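Local coordinates for Non-ribosomal peptide synthetase (Streptomyces halstedii, PDB 3WV4), which is a non-ribosomal peptide synthetase whose modelled part belongs to the AMP-binding enzyme family of the ANL clan, at residues F122-P127 and L195-Y200. Numbering follows the deposited sequence.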
ATOM      1  N   PHE A 122     -11.855  -4.691   1.487  1.00 32.22           N
ATOM      2  CA  PHE A 122     -11.608  -3.275   1.635  1.00 32.21           C
ATOM      3  C   PHE A 122     -11.403  -2.649   0.260  1.00 33.48           C
ATOM      4  O   PHE A 122     -10.531  -3.108  -0.513  1.00 34.59           O
ATOM      5  CB  PHE A 122     -10.332  -3.161   2.442  1.00 31.56           C
ATOM      6  CG  PHE A 122      -9.954  -1.769   2.867  1.00 32.01           C
ATOM      7  CD1 PHE A 122     -10.710  -1.081   3.805  1.00 30.34           C
ATOM      8  CD2 PHE A 122      -8.775  -1.180   2.403  1.00 32.29           C
ATOM      9  CE1 PHE A 122     -10.330   0.166   4.247  1.00 28.97           C
ATOM     10  CE2 PHE A 122      -8.396   0.090   2.820  1.00 31.56           C
ATOM     11  CZ  PHE A 122      -9.196   0.768   3.748  1.00 32.36           C
ATOM     12  N   VAL A 123     -12.187  -1.604  -0.031  1.00 33.24           N
ATOM     13  CA  VAL A 123     -12.158  -0.873  -1.326  1.00 33.51           C
ATOM     14  C   VAL A 123     -11.959   0.601  -1.036  1.00 33.31           C
ATOM     15  O   VAL A 123     -12.906   1.340  -0.893  1.00 35.50           O
ATOM     16  CB  VAL A 123     -13.464  -1.042  -2.107  1.00 33.99           C
ATOM     17  CG1 VAL A 123     -13.307  -0.546  -3.552  1.00 35.72           C
ATOM     18  CG2 VAL A 123     -13.898  -2.487  -2.135  1.00 34.31           C
ATOM     19  N   PRO A 124     -10.708   1.023  -0.868  1.00 34.03           N
ATOM     20  CA  PRO A 124     -10.415   2.397  -0.505  1.00 34.52           C
ATOM     21  C   PRO A 124     -10.477   3.354  -1.698  1.00 37.30           C
ATOM     22  O   PRO A 124      -9.997   2.987  -2.789  1.00 33.60           O
ATOM     23  CB  PRO A 124      -8.979   2.315  -0.015  1.00 32.34           C
ATOM     24  CG  PRO A 124      -8.376   1.181  -0.797  1.00 32.45           C
ATOM     25  CD  PRO A 124      -9.486   0.216  -1.070  1.00 32.67           C
ATOM     26  N   LEU A 125     -11.048   4.549  -1.473  1.00 39.72           N
ATOM     27  CA  LEU A 125     -11.159   5.630  -2.491  1.00 39.75           C
ATOM     28  C   LEU A 125     -10.550   6.934  -1.976  1.00 43.31           C
ATOM     29  O   LEU A 125     -10.642   7.244  -0.772  1.00 43.72           O
ATOM     30  CB  LEU A 125     -12.622   5.880  -2.862  1.00 41.68           C
ATOM     31  CG  LEU A 125     -13.278   5.008  -3.931  1.00 45.32           C
ATOM     32  CD1 LEU A 125     -12.729   3.608  -4.024  1.00 50.52           C
ATOM     33  CD2 LEU A 125     -14.795   4.954  -3.840  1.00 44.61           C
ATOM     34  N   ASN A 126      -9.938   7.699  -2.890  1.00 43.51           N
ATOM     35  CA  ASN A 126      -9.359   9.017  -2.572  1.00 48.71           C
ATOM     36  C   ASN A 126     -10.454  10.056  -2.380  1.00 49.82           C
ATOM     37  O   ASN A 126     -11.474  10.015  -3.052  1.00 39.45           O
ATOM     38  CB  ASN A 126      -8.344   9.530  -3.622  1.00 56.13           C
ATOM     39  CG  ASN A 126      -8.245   8.619  -4.834  1.00 62.24           C
ATOM     40  OD1 ASN A 126      -7.878   7.465  -4.673  1.00 65.86           O
ATOM     41  ND2 ASN A 126      -8.556   9.121  -6.042  1.00 67.73           N
ATOM     42  N   PRO A 127     -10.256  10.954  -1.417  1.00 60.78           N
ATOM     43  CA  PRO A 127     -11.225  12.017  -1.290  1.00 65.78           C
ATOM     44  C   PRO A 127     -11.105  12.836  -2.568  1.00 65.82           C
ATOM     45  O   PRO A 127     -10.127  12.668  -3.294  1.00 65.96           O
ATOM     46  CB  PRO A 127     -10.750  12.767  -0.049  1.00 68.13           C
ATOM     47  CG  PRO A 127     -10.101  11.697   0.810  1.00 72.10           C
ATOM     48  CD  PRO A 127      -9.459  10.759  -0.183  1.00 68.14           C
ATOM     49  N   LEU A 195     -10.043 -12.612  -1.255  1.00 40.41           N
ATOM     50  CA  LEU A 195      -9.804 -11.215  -1.546  1.00 39.46           C
ATOM     51  C   LEU A 195      -9.776 -10.377  -0.286  1.00 36.21           C
ATOM     52  O   LEU A 195     -10.637 -10.515   0.571  1.00 38.87           O
ATOM     53  CB  LEU A 195     -10.885 -10.679  -2.473  1.00 39.56           C
ATOM     54  CG  LEU A 195     -10.935 -11.322  -3.857  1.00 40.50           C
ATOM     55  CD1 LEU A 195     -11.851 -10.475  -4.735  1.00 42.97           C
ATOM     56  CD2 LEU A 195      -9.533 -11.382  -4.445  1.00 42.08           C
ATOM     57  N   ALA A 196      -8.772  -9.514  -0.190  1.00 34.18           N
ATOM     58  CA  ALA A 196      -8.641  -8.584   0.926  1.00 32.63           C
ATOM     59  C   ALA A 196      -8.826  -7.135   0.489  1.00 32.39           C
ATOM     60  O   ALA A 196      -9.419  -6.312   1.226  1.00 32.09           O
ATOM     61  CB  ALA A 196      -7.265  -8.756   1.556  1.00 33.57           C
ATOM     62  N   VAL A 197      -8.310  -6.786  -0.692  1.00 30.72           N
ATOM     63  CA  VAL A 197      -8.389  -5.409  -1.179  1.00 28.52           C
ATOM     64  C   VAL A 197      -8.716  -5.351  -2.648  1.00 31.07           C
ATOM     65  O   VAL A 197      -8.282  -6.232  -3.419  1.00 30.22           O
ATOM     66  CB  VAL A 197      -7.031  -4.701  -0.963  1.00 29.70           C
ATOM     67  CG1 VAL A 197      -7.032  -3.240  -1.308  1.00 30.73           C
ATOM     68  CG2 VAL A 197      -6.496  -4.849   0.459  1.00 27.93           C
ATOM     69  N   LEU A 198      -9.521  -4.343  -3.044  1.00 29.75           N
ATOM     70  CA  LEU A 198      -9.654  -3.946  -4.444  1.00 33.73           C
ATOM     71  C   LEU A 198      -9.013  -2.618  -4.610  1.00 31.05           C
ATOM     72  O   LEU A 198      -9.354  -1.662  -3.918  1.00 31.64           O
ATOM     73  CB  LEU A 198     -11.127  -3.796  -4.911  1.00 35.62           C
ATOM     74  CG  LEU A 198     -12.061  -5.008  -4.816  1.00 38.08           C
ATOM     75  CD1 LEU A 198     -13.362  -4.718  -5.555  1.00 41.84           C
ATOM     76  CD2 LEU A 198     -11.421  -6.294  -5.365  1.00 38.69           C
ATOM     77  N   ILE A 199      -8.083  -2.536  -5.527  1.00 29.93           N
ATOM     78  CA  ILE A 199      -7.402  -1.275  -5.747  1.00 29.62           C
ATOM     79  C   ILE A 199      -7.804  -0.746  -7.087  1.00 29.76           C
ATOM     80  O   ILE A 199      -7.385  -1.302  -8.111  1.00 28.87           O
ATOM     81  CB  ILE A 199      -5.896  -1.448  -5.783  1.00 31.11           C
ATOM     82  CG1 ILE A 199      -5.355  -1.934  -4.447  1.00 35.52           C
ATOM     83  CG2 ILE A 199      -5.223  -0.138  -6.181  1.00 31.91           C
ATOM     84  CD1 ILE A 199      -5.401  -0.860  -3.364  1.00 38.97           C
ATOM     85  N   TYR A 200      -8.578   0.341  -7.109  1.00 30.28           N
ATOM     86  CA  TYR A 200      -9.019   0.901  -8.381  1.00 31.24           C
ATOM     87  C   TYR A 200      -7.880   1.666  -9.010  1.00 31.88           C
ATOM     88  O   TYR A 200      -7.382   2.591  -8.416  1.00 34.38           O
ATOM     89  CB  TYR A 200     -10.301   1.740  -8.181  1.00 32.05           C
ATOM     90  CG  TYR A 200     -11.501   0.847  -8.244  1.00 33.62           C
ATOM     91  CD1 TYR A 200     -12.082   0.533  -9.460  1.00 36.72           C
ATOM     92  CD2 TYR A 200     -12.021   0.237  -7.102  1.00 33.66           C
ATOM     93  CE1 TYR A 200     -13.183  -0.324  -9.528  1.00 37.71           C
ATOM     94  CE2 TYR A 200     -13.096  -0.621  -7.170  1.00 36.18           C
ATOM     95  CZ  TYR A 200     -13.692  -0.886  -8.390  1.00 37.34           C
ATOM     96  OH  TYR A 200     -14.742  -1.761  -8.487  1.00 43.26           O
TER
HETATM   97  O   HOH W   1      -9.612   1.085  -4.575  1.00 27.71           O
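F122 pairs with V197 through a single parallel bridge between strands 122-124 and 195-200. F122 N donates to A196 O over 2.9 Å. F122 O accepts from L198 N at 3.0 Å. Both bonds are nearly straight, 163° and 158° at the hydrogen. The CA of V197 also approaches F122 O, at 3.2 Å. In the F122 side chain it is CB that makes the close approach, 3.5 Å from A196 O. With CG anti to the backbone N (chi1 -173°), the ring then turns away from strand 195-200.

V123 packs through both methyls, which divide the work. CG2 lies alongside L198, 4.1 Å from L198 CG. CG1 reaches the edge of the Y200 ring, near its plane, and stands 3.6 Å from Y200 CE2. The Y200 hydroxyl is hydrogen-bonded to D140, on helix 131-141, which probably helps hold the ring beside V123.

P124 has no N-H to extend the pairing. Its CD sits 3.4 Å from L198 O instead. One water takes over here. It donates to P124 O and L198 O and accepts from Y200 N.

On its other side, strand 121-124 pairs with strand 97-101. A196 and V197 form a classic beta bulge opposite C213 of strand 210-214. The contact thus joins the edge of a four-stranded parallel sheet to a two-stranded antiparallel one. Two direct backbone bonds make this join, and the water bridges P124 O, L198 O and Y200 N where proline interrupts the pairing.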